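Aldehyde dehydrogenase (Trypanosoma brucei, PDB 5MYP) probably oxidises aldehydes to carboxylic acids with NAD+ as the electron acceptor. Local coordinates at residues 52-64 and 156-170. Sequence-based numbering, arbitrary orientation. Where two conformers were deposited one is given.
Sequences ENTDEFCKAIHRD and APATAELLTKLLPKY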
ATOM      1  N   GLU A  52       1.011  34.246  -2.335  1.00 19.46           N
ATOM      2  CA  GLU A  52       0.665  35.414  -3.161  1.00 19.42           C
ATOM      3  C   GLU A  52      -0.836  35.553  -3.408  1.00 19.14           C
ATOM      4  O   GLU A  52      -1.311  36.658  -3.664  1.00 19.05           O
ATOM      5  CB  GLU A  52       1.393  35.381  -4.512  1.00 19.67           C
ATOM      6  CG  GLU A  52       2.903  35.486  -4.400  1.00 19.74           C
ATOM      7  CD  GLU A  52       3.620  35.359  -5.732  1.00 19.91           C
ATOM      8  OE1 GLU A  52       2.976  35.404  -6.803  1.00 19.63           O
ATOM      9  OE2 GLU A  52       4.856  35.212  -5.703  1.00 20.67           O
ATOM     10  N   ASN A  53      -1.576  34.444  -3.332  1.00 18.57           N
ATOM     11  CA  ASN A  53      -3.009  34.437  -3.632  1.00 18.25           C
ATOM     12  C   ASN A  53      -3.898  34.014  -2.450  1.00 17.90           C
ATOM     13  O   ASN A  53      -5.039  33.591  -2.655  1.00 17.35           O
ATOM     14  CB  ASN A  53      -3.256  33.544  -4.852  1.00 18.14           C
ATOM     15  CG  ASN A  53      -2.381  33.926  -6.033  1.00 18.27           C
ATOM     16  OD1 ASN A  53      -2.661  34.895  -6.730  1.00 18.20           O
ATOM     17  ND2 ASN A  53      -1.312  33.171  -6.256  1.00 17.92           N
ATOM     18  N   THR A  54      -3.390  34.161  -1.223  1.00 17.96           N
ATOM     19  CA  THR A  54      -4.129  33.767  -0.012  1.00 18.18           C
ATOM     20  C   THR A  54      -5.486  34.468   0.101  1.00 18.48           C
ATOM     21  O   THR A  54      -6.488  33.818   0.417  1.00 18.04           O
ATOM     22  CB  THR A  54      -3.287  33.993   1.273  1.00 18.16           C
ATOM     23  OG1 THR A  54      -2.255  33.004   1.342  1.00 17.88           O
ATOM     24  CG2 THR A  54      -4.137  33.901   2.555  1.00 18.16           C
ATOM     25  N   ASP A  55      -5.515  35.780  -0.159  1.00 18.98           N
ATOM     26  CA  ASP A  55      -6.758  36.558  -0.060  1.00 19.43           C
ATOM     27  C   ASP A  55      -7.835  36.068  -1.021  1.00 18.68           C
ATOM     28  O   ASP A  55      -8.976  35.859  -0.613  1.00 17.94           O
ATOM     29  CB  ASP A  55      -6.503  38.050  -0.300  1.00 20.66           C
ATOM     30  CG  ASP A  55      -5.692  38.704   0.820  1.00 21.89           C
ATOM     31  OD1 ASP A  55      -5.509  38.101   1.899  1.00 22.67           O
ATOM     32  OD2 ASP A  55      -5.236  39.846   0.615  1.00 23.67           O
ATOM     33  N   GLU A  56      -7.462  35.883  -2.286  0.50 18.45           N
ATOM     34  CA  GLU A  56      -8.403  35.427  -3.316  0.50 18.37           C
ATOM     35  C   GLU A  56      -8.856  33.973  -3.113  0.50 17.99           C
ATOM     36  O   GLU A  56     -10.008  33.642  -3.401  0.50 17.66           O
ATOM     37  CB  GLU A  56      -7.805  35.610  -4.714  0.50 18.56           C
ATOM     38  CG  GLU A  56      -8.856  35.771  -5.806  0.50 18.74           C
ATOM     39  CD  GLU A  56      -8.260  36.064  -7.173  0.50 18.81           C
ATOM     40  OE1 GLU A  56      -7.026  36.218  -7.268  0.50 19.03           O
ATOM     41  OE2 GLU A  56      -9.029  36.136  -8.155  0.50 19.04           O
ATOM     42  N   PHE A  57      -7.960  33.115  -2.621  1.00 17.72           N
ATOM     43  CA  PHE A  57      -8.327  31.720  -2.280  1.00 17.70           C
ATOM     44  C   PHE A  57      -9.352  31.664  -1.137  1.00 17.25           C
ATOM     45  O   PHE A  57     -10.318  30.907  -1.212  1.00 16.62           O
ATOM     46  CB  PHE A  57      -7.104  30.857  -1.923  1.00 17.73           C
ATOM     47  CG  PHE A  57      -6.426  30.223  -3.111  1.00 17.88           C
ATOM     48  CD1 PHE A  57      -7.139  29.425  -4.004  1.00 18.01           C
ATOM     49  CD2 PHE A  57      -5.060  30.396  -3.318  1.00 17.96           C
ATOM     50  CE1 PHE A  57      -6.512  28.838  -5.097  1.00 18.23           C
ATOM     51  CE2 PHE A  57      -4.425  29.806  -4.405  1.00 18.08           C
ATOM     52  CZ  PHE A  57      -5.154  29.025  -5.291  1.00 18.20           C
ATOM     53  N   CYS A  58      -9.135  32.468  -0.095  1.00 17.44           N
ATOM     54  CA  CYS A  58     -10.102  32.578   1.007  1.00 17.70           C
ATOM     55  C   CYS A  58     -11.473  33.057   0.520  1.00 17.69           C
ATOM     56  O   CYS A  58     -12.503  32.556   0.977  1.00 17.11           O
ATOM     57  CB  CYS A  58      -9.580  33.494   2.118  1.00 17.75           C
ATOM     58  SG  CYS A  58      -8.189  32.801   3.035  1.00 18.66           S
ATOM     59  N   LYS A  59     -11.475  34.007  -0.418  1.00 17.96           N
ATOM     60  CA  LYS A  59     -12.718  34.498  -1.029  1.00 18.44           C
ATOM     61  C   LYS A  59     -13.423  33.436  -1.879  1.00 17.52           C
ATOM     62  O   LYS A  59     -14.649  33.320  -1.831  1.00 16.90           O
ATOM     63  CB  LYS A  59     -12.447  35.746  -1.880  1.00 19.64           C
ATOM     64  CG  LYS A  59     -12.064  36.973  -1.065  1.00 20.76           C
ATOM     65  CD  LYS A  59     -13.294  37.702  -0.543  1.00 21.76           C
ATOM     66  CE  LYS A  59     -13.899  38.616  -1.606  1.00 22.52           C
ATOM     67  NZ  LYS A  59     -15.034  39.434  -1.090  1.00 23.06           N
ATOM     68  N   ALA A  60     -12.650  32.678  -2.658  1.00 17.13           N
ATOM     69  CA  ALA A  60     -13.207  31.591  -3.480  1.00 16.90           C
ATOM     70  C   ALA A  60     -13.770  30.470  -2.605  1.00 16.56           C
ATOM     71  O   ALA A  60     -14.860  29.940  -2.874  1.00 16.05           O
ATOM     72  CB  ALA A  60     -12.150  31.036  -4.425  1.00 17.06           C
ATOM     73  N   ILE A  61     -13.017  30.111  -1.566  1.00 16.24           N
ATOM     74  CA  ILE A  61     -13.459  29.110  -0.593  1.00 16.63           C
ATOM     75  C   ILE A  61     -14.696  29.611   0.167  1.00 17.03           C
ATOM     76  O   ILE A  61     -15.620  28.834   0.429  1.00 17.10           O
ATOM     77  CB  ILE A  61     -12.300  28.693   0.351  1.00 16.38           C
ATOM     78  CG1 ILE A  61     -11.265  27.874  -0.440  1.00 16.17           C
ATOM     79  CG2 ILE A  61     -12.810  27.889   1.551  1.00 16.49           C
ATOM     80  CD1 ILE A  61      -9.885  27.842   0.185  1.00 16.15           C
ATOM     81  N   HIS A  62     -14.725  30.904   0.489  1.00 17.54           N
ATOM     82  CA  HIS A  62     -15.915  31.518   1.081  1.00 17.95           C
ATOM     83  C   HIS A  62     -17.137  31.431   0.153  1.00 18.22           C
ATOM     84  O   HIS A  62     -18.246  31.168   0.617  1.00 17.94           O
ATOM     85  CB  HIS A  62     -15.661  32.980   1.448  1.00 18.16           C
ATOM     86  CG  HIS A  62     -16.865  33.663   2.005  1.00 18.40           C
ATOM     87  ND1 HIS A  62     -17.192  33.602   3.343  1.00 18.82           N
ATOM     88  CD2 HIS A  62     -17.851  34.368   1.405  1.00 18.25           C
ATOM     89  CE1 HIS A  62     -18.314  34.263   3.544  1.00 18.55           C
ATOM     90  NE2 HIS A  62     -18.736  34.738   2.387  1.00 18.74           N
ATOM     91  N   ARG A  63     -16.937  31.669  -1.140  1.00 18.73           N
ATOM     92  CA  ARG A  63     -18.023  31.555  -2.112  1.00 19.41           C
ATOM     93  C   ARG A  63     -18.574  30.123  -2.176  1.00 18.86           C
ATOM     94  O   ARG A  63     -19.787  29.924  -2.191  1.00 18.34           O
ATOM     95  CB  ARG A  63     -17.553  32.009  -3.497  1.00 20.67           C
ATOM     96  CG  ARG A  63     -18.666  32.219  -4.508  1.00 22.25           C
ATOM     97  CD  ARG A  63     -18.101  32.832  -5.782  1.00 23.67           C
ATOM     98  NE  ARG A  63     -19.098  32.933  -6.846  1.00 24.82           N
ATOM     99  CZ  ARG A  63     -18.848  33.373  -8.080  1.00 25.88           C
ATOM    100  NH1 ARG A  63     -19.835  33.422  -8.974  1.00 26.61           N
ATOM    101  NH2 ARG A  63     -17.623  33.763  -8.435  1.00 26.14           N
ATOM    102  N   ASP A  64     -17.675  29.139  -2.187  1.00 18.26           N
ATOM    103  CA  ASP A  64     -18.063  27.722  -2.231  1.00 18.11           C
ATOM    104  C   ASP A  64     -18.679  27.193  -0.932  1.00 17.77           C
ATOM    105  O   ASP A  64     -19.716  26.532  -0.973  1.00 17.97           O
ATOM    106  CB  ASP A  64     -16.855  26.835  -2.585  1.00 18.09           C
ATOM    107  CG  ASP A  64     -16.372  27.019  -4.018  1.00 18.10           C
ATOM    108  OD1 ASP A  64     -17.181  27.343  -4.913  1.00 18.46           O
ATOM    109  OD2 ASP A  64     -15.165  26.816  -4.256  1.00 18.19           O
ATOM    110  N   ALA A 156     -16.857  22.356  -5.541  1.00 19.84           N
ATOM    111  CA  ALA A 156     -16.236  23.613  -5.079  1.00 19.18           C
ATOM    112  C   ALA A 156     -15.743  24.385  -6.311  1.00 18.79           C
ATOM    113  O   ALA A 156     -14.536  24.538  -6.517  1.00 18.34           O
ATOM    114  CB  ALA A 156     -15.097  23.329  -4.115  1.00 19.32           C
ATOM    115  N   PRO A 157     -16.689  24.870  -7.141  1.00 18.37           N
ATOM    116  CA  PRO A 157     -16.337  25.406  -8.456  1.00 18.27           C
ATOM    117  C   PRO A 157     -15.526  26.703  -8.446  1.00 17.73           C
ATOM    118  O   PRO A 157     -14.656  26.870  -9.302  1.00 17.81           O
ATOM    119  CB  PRO A 157     -17.702  25.615  -9.123  1.00 18.44           C
ATOM    120  CG  PRO A 157     -18.638  25.840  -7.993  1.00 18.62           C
ATOM    121  CD  PRO A 157     -18.147  24.921  -6.911  1.00 18.49           C
ATOM    122  N   ALA A 158     -15.802  27.610  -7.510  1.00 17.09           N
ATOM    123  CA  ALA A 158     -15.049  28.871  -7.422  1.00 16.88           C
ATOM    124  C   ALA A 158     -13.568  28.611  -7.129  1.00 16.50           C
ATOM    125  O   ALA A 158     -12.688  29.223  -7.743  1.00 15.81           O
ATOM    126  CB  ALA A 158     -15.650  29.792  -6.368  1.00 17.07           C
ATOM    127  N   THR A 159     -13.307  27.681  -6.212  1.00 16.25           N
ATOM    128  CA  THR A 159     -11.943  27.270  -5.882  1.00 16.34           C
ATOM    129  C   THR A 159     -11.276  26.558  -7.060  1.00 16.19           C
ATOM    130  O   THR A 159     -10.114  26.817  -7.354  1.00 16.13           O
ATOM    131  CB  THR A 159     -11.912  26.360  -4.634  1.00 16.40           C
ATOM    132  OG1 THR A 159     -12.569  27.019  -3.546  1.00 16.46           O
ATOM    133  CG2 THR A 159     -10.478  26.040  -4.221  1.00 16.47           C
ATOM    134  N   ALA A 160     -12.021  25.679  -7.730  1.00 16.24           N
ATOM    135  CA  ALA A 160     -11.530  24.974  -8.920  1.00 16.33           C
ATOM    136  C   ALA A 160     -11.168  25.940 -10.049  1.00 16.42           C
ATOM    137  O   ALA A 160     -10.142  25.768 -10.699  1.00 16.26           O
ATOM    138  CB  ALA A 160     -12.563  23.969  -9.407  1.00 16.30           C
ATOM    139  N   GLU A 161     -12.011  26.947 -10.273  1.00 16.49           N
ATOM    140  CA  GLU A 161     -11.748  27.971 -11.291  1.00 16.64           C
ATOM    141  C   GLU A 161     -10.468  28.748 -10.974  1.00 15.93           C
ATOM    142  O   GLU A 161      -9.591  28.885 -11.828  1.00 15.25           O
ATOM    143  CB  GLU A 161     -12.926  28.943 -11.399  1.00 17.24           C
ATOM    144  CG  GLU A 161     -12.804  29.954 -12.540  1.00 18.01           C
ATOM    145  CD  GLU A 161     -13.886  31.020 -12.515  1.00 18.82           C
ATOM    146  OE1 GLU A 161     -14.258  31.485 -11.418  1.00 20.13           O
ATOM    147  OE2 GLU A 161     -14.352  31.414 -13.600  1.00 19.95           O
ATOM    148  N   LEU A 162     -10.372  29.252  -9.746  1.00 15.59           N
ATOM    149  CA  LEU A 162      -9.211  30.043  -9.322  1.00 15.61           C
ATOM    150  C   LEU A 162      -7.905  29.243  -9.392  1.00 15.44           C
ATOM    151  O   LEU A 162      -6.900  29.736  -9.900  1.00 15.17           O
ATOM    152  CB  LEU A 162      -9.412  30.592  -7.904  1.00 15.60           C
ATOM    153  CG  LEU A 162      -8.329  31.538  -7.367  1.00 15.68           C
ATOM    154  CD1 LEU A 162      -8.139  32.746  -8.275  1.00 15.97           C
ATOM    155  CD2 LEU A 162      -8.663  31.982  -5.953  1.00 15.75           C
ATOM    156  N   LEU A 163      -7.925  28.019  -8.872  1.00 15.52           N
ATOM    157  CA  LEU A 163      -6.745  27.148  -8.909  1.00 15.47           C
ATOM    158  C   LEU A 163      -6.334  26.819 -10.341  1.00 15.25           C
ATOM    159  O   LEU A 163      -5.148  26.807 -10.660  1.00 14.84           O
ATOM    160  CB  LEU A 163      -7.004  25.849  -8.137  1.00 15.88           C
ATOM    161  CG  LEU A 163      -5.838  24.855  -8.027  1.00 16.06           C
ATOM    162  CD1 LEU A 163      -4.640  25.472  -7.307  1.00 16.27           C
ATOM    163  CD2 LEU A 163      -6.305  23.594  -7.331  1.00 16.18           C
ATOM    164  N   THR A 164      -7.315  26.543 -11.195  1.00 15.34           N
ATOM    165  CA  THR A 164      -7.063  26.255 -12.611  1.00 15.81           C
ATOM    166  C   THR A 164      -6.446  27.468 -13.322  1.00 16.00           C
ATOM    167  O   THR A 164      -5.525  27.309 -14.113  1.00 15.66           O
ATOM    168  CB  THR A 164      -8.349  25.783 -13.320  1.00 15.82           C
ATOM    169  OG1 THR A 164      -8.805  24.568 -12.699  1.00 16.02           O
ATOM    170  CG2 THR A 164      -8.116  25.528 -14.804  1.00 15.82           C
ATOM    171  N   LYS A 165      -6.933  28.666 -13.014  1.00 16.45           N
ATOM    172  CA  LYS A 165      -6.359  29.907 -13.548  1.00 17.06           C
ATOM    173  C   LYS A 165      -4.916  30.134 -13.057  1.00 16.94           C
ATOM    174  O   LYS A 165      -4.028  30.441 -13.855  1.00 16.76           O
ATOM    175  CB  LYS A 165      -7.238  31.111 -13.173  1.00 17.85           C
ATOM    176  CG  LYS A 165      -6.744  32.446 -13.731  1.00 18.69           C
ATOM    177  CD  LYS A 165      -7.550  33.637 -13.235  1.00 19.39           C
ATOM    178  CE  LYS A 165      -6.733  34.920 -13.347  1.00 19.80           C
ATOM    179  NZ  LYS A 165      -7.550  36.161 -13.212  1.00 20.45           N
ATOM    180  N   LEU A 166      -4.693  29.971 -11.754  1.00 16.83           N
ATOM    181  CA  LEU A 166      -3.412  30.346 -11.133  1.00 16.89           C
ATOM    182  C   LEU A 166      -2.293  29.328 -11.315  1.00 17.09           C
ATOM    183  O   LEU A 166      -1.151  29.719 -11.515  1.00 16.51           O
ATOM    184  CB  LEU A 166      -3.591  30.625  -9.638  1.00 16.81           C
ATOM    185  CG  LEU A 166      -4.380  31.877  -9.257  1.00 16.84           C
ATOM    186  CD1 LEU A 166      -4.609  31.891  -7.757  1.00 16.94           C
ATOM    187  CD2 LEU A 166      -3.664  33.145  -9.694  1.00 17.05           C
ATOM    188  N   LEU A 167      -2.614  28.037 -11.240  1.00 17.63           N
ATOM    189  CA  LEU A 167      -1.584  26.987 -11.171  1.00 18.13           C
ATOM    190  C   LEU A 167      -0.555  27.014 -12.324  1.00 17.95           C
ATOM    191  O   LEU A 167       0.648  26.941 -12.053  1.00 17.28           O
ATOM    192  CB  LEU A 167      -2.223  25.591 -11.023  1.00 18.69           C
ATOM    193  CG  LEU A 167      -1.307  24.400 -10.723  1.00 19.39           C
ATOM    194  CD1 LEU A 167      -0.587  24.592  -9.400  1.00 19.51           C
ATOM    195  CD2 LEU A 167      -2.128  23.117 -10.726  1.00 19.84           C
ATOM    196  N   PRO A 168      -1.013  27.159 -13.594  1.00 18.14           N
ATOM    197  CA  PRO A 168      -0.066  27.262 -14.720  1.00 18.27           C
ATOM    198  C   PRO A 168       0.953  28.407 -14.621  1.00 18.11           C
ATOM    199  O   PRO A 168       2.040  28.301 -15.180  1.00 18.27           O
ATOM    200  CB  PRO A 168      -0.973  27.466 -15.938  1.00 18.41           C
ATOM    201  CG  PRO A 168      -2.279  26.902 -15.530  1.00 18.56           C
ATOM    202  CD  PRO A 168      -2.406  27.214 -14.067  1.00 18.35           C
ATOM    203  N   LYS A 169       0.604  29.482 -13.922  1.00 17.97           N
ATOM    204  CA  LYS A 169       1.532  30.598 -13.703  1.00 17.97           C
ATOM    205  C   LYS A 169       2.671  30.269 -12.727  1.00 17.50           C
ATOM    206  O   LYS A 169       3.689  30.956 -12.729  1.00 17.45           O
ATOM    207  CB  LYS A 169       0.748  31.854 -13.296  1.00 18.56           C
ATOM    208  CG  LYS A 169      -0.188  32.286 -14.428  1.00 19.01           C
ATOM    209  CD  LYS A 169      -0.798  33.665 -14.238  1.00 19.42           C
ATOM    210  CE  LYS A 169      -1.842  33.680 -13.141  1.00 19.61           C
ATOM    211  NZ  LYS A 169      -2.580  34.979 -13.148  1.00 19.89           N
ATOM    212  N   TYR A 170       2.505  29.217 -11.921  1.00 16.61           N
ATOM    213  CA  TYR A 170       3.529  28.776 -10.968  1.00 16.22           C
ATOM    214  C   TYR A 170       4.208  27.441 -11.307  1.00 15.92           C
ATOM    215  O   TYR A 170       5.398  27.277 -11.027  1.00 15.65           O
ATOM    216  CB  TYR A 170       2.941  28.739  -9.555  1.00 16.07           C
ATOM    217  CG  TYR A 170       2.465  30.099  -9.103  1.00 15.93           C
ATOM    218  CD1 TYR A 170       1.185  30.538  -9.411  1.00 15.88           C
ATOM    219  CD2 TYR A 170       3.300  30.960  -8.388  1.00 15.98           C
ATOM    220  CE1 TYR A 170       0.734  31.788  -9.014  1.00 15.73           C
ATOM    221  CE2 TYR A 170       2.858  32.213  -7.982  1.00 15.77           C
ATOM    222  CZ  TYR A 170       1.574  32.624  -8.298  1.00 15.83           C
ATOM    223  OH  TYR A 170       1.115  33.858  -7.894  1.00 15.79           O
TER
HETATM  224  O   HOH W   1      -1.129  35.975  -8.857  1.00 27.68           O
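With chi1 at -69°, Asp-64 holds its carboxylate beside its own backbone N and reaches the first turn of helix 157-170; Thr-159, at -55°, turns OG1 back to meet it. Asp-64 OD1 accepts from Ala-158 N at 3.0 Å through its syn lone pair. Asp-64 OD2 accepts twice: from Thr-159 N at 2.8 Å, on the syn side, and from Thr-159 OG1 at 2.7 Å, nearly in line with the C-O bond. Three donors thus fix the rotation of the carboxylate, whose negative charge probably interacts favourably with the helix dipole. Ala-156, at the N-cap position, has no side-chain acceptor; Asp-64 of the other helix supplies one to the first-turn N-H groups of Ala-158 and Thr-159.

In the middle, small residues meet where the helices come closest, and larger apolar ones pack beside them. Ala-60 faces Ala-158 and lets the backbones approach, while Leu-162 pushes CD2 to 3.6 Å from CD1 of Phe-57 and 3.3 Å from the backbone O of Glu-56. CZ of Phe-57 lies 3.8 Å from CD1 of Leu-166; Leu-131 also touches this ring.

At the far end, the Tyr-170 hydroxyl donates to Glu-52 OE1 at 2.7 Å, arriving from above the carboxylate plane, and accepts from Asn-53 ND2 at 3.0 Å. The amide stands almost perpendicular to the phenol ring; its ND2 also bonds Leu-49 O, and a water links OD1 to the hydroxyl.

Polar contacts at both ends thus bracket an apolar centre in this near-antiparallel pair, where helix 54-65 packs on helix 157-170, the connection between parallel strands 147-151 and 176-178 of the Rossmann-like NAD-binding domain of aldehyde dehydrogenases.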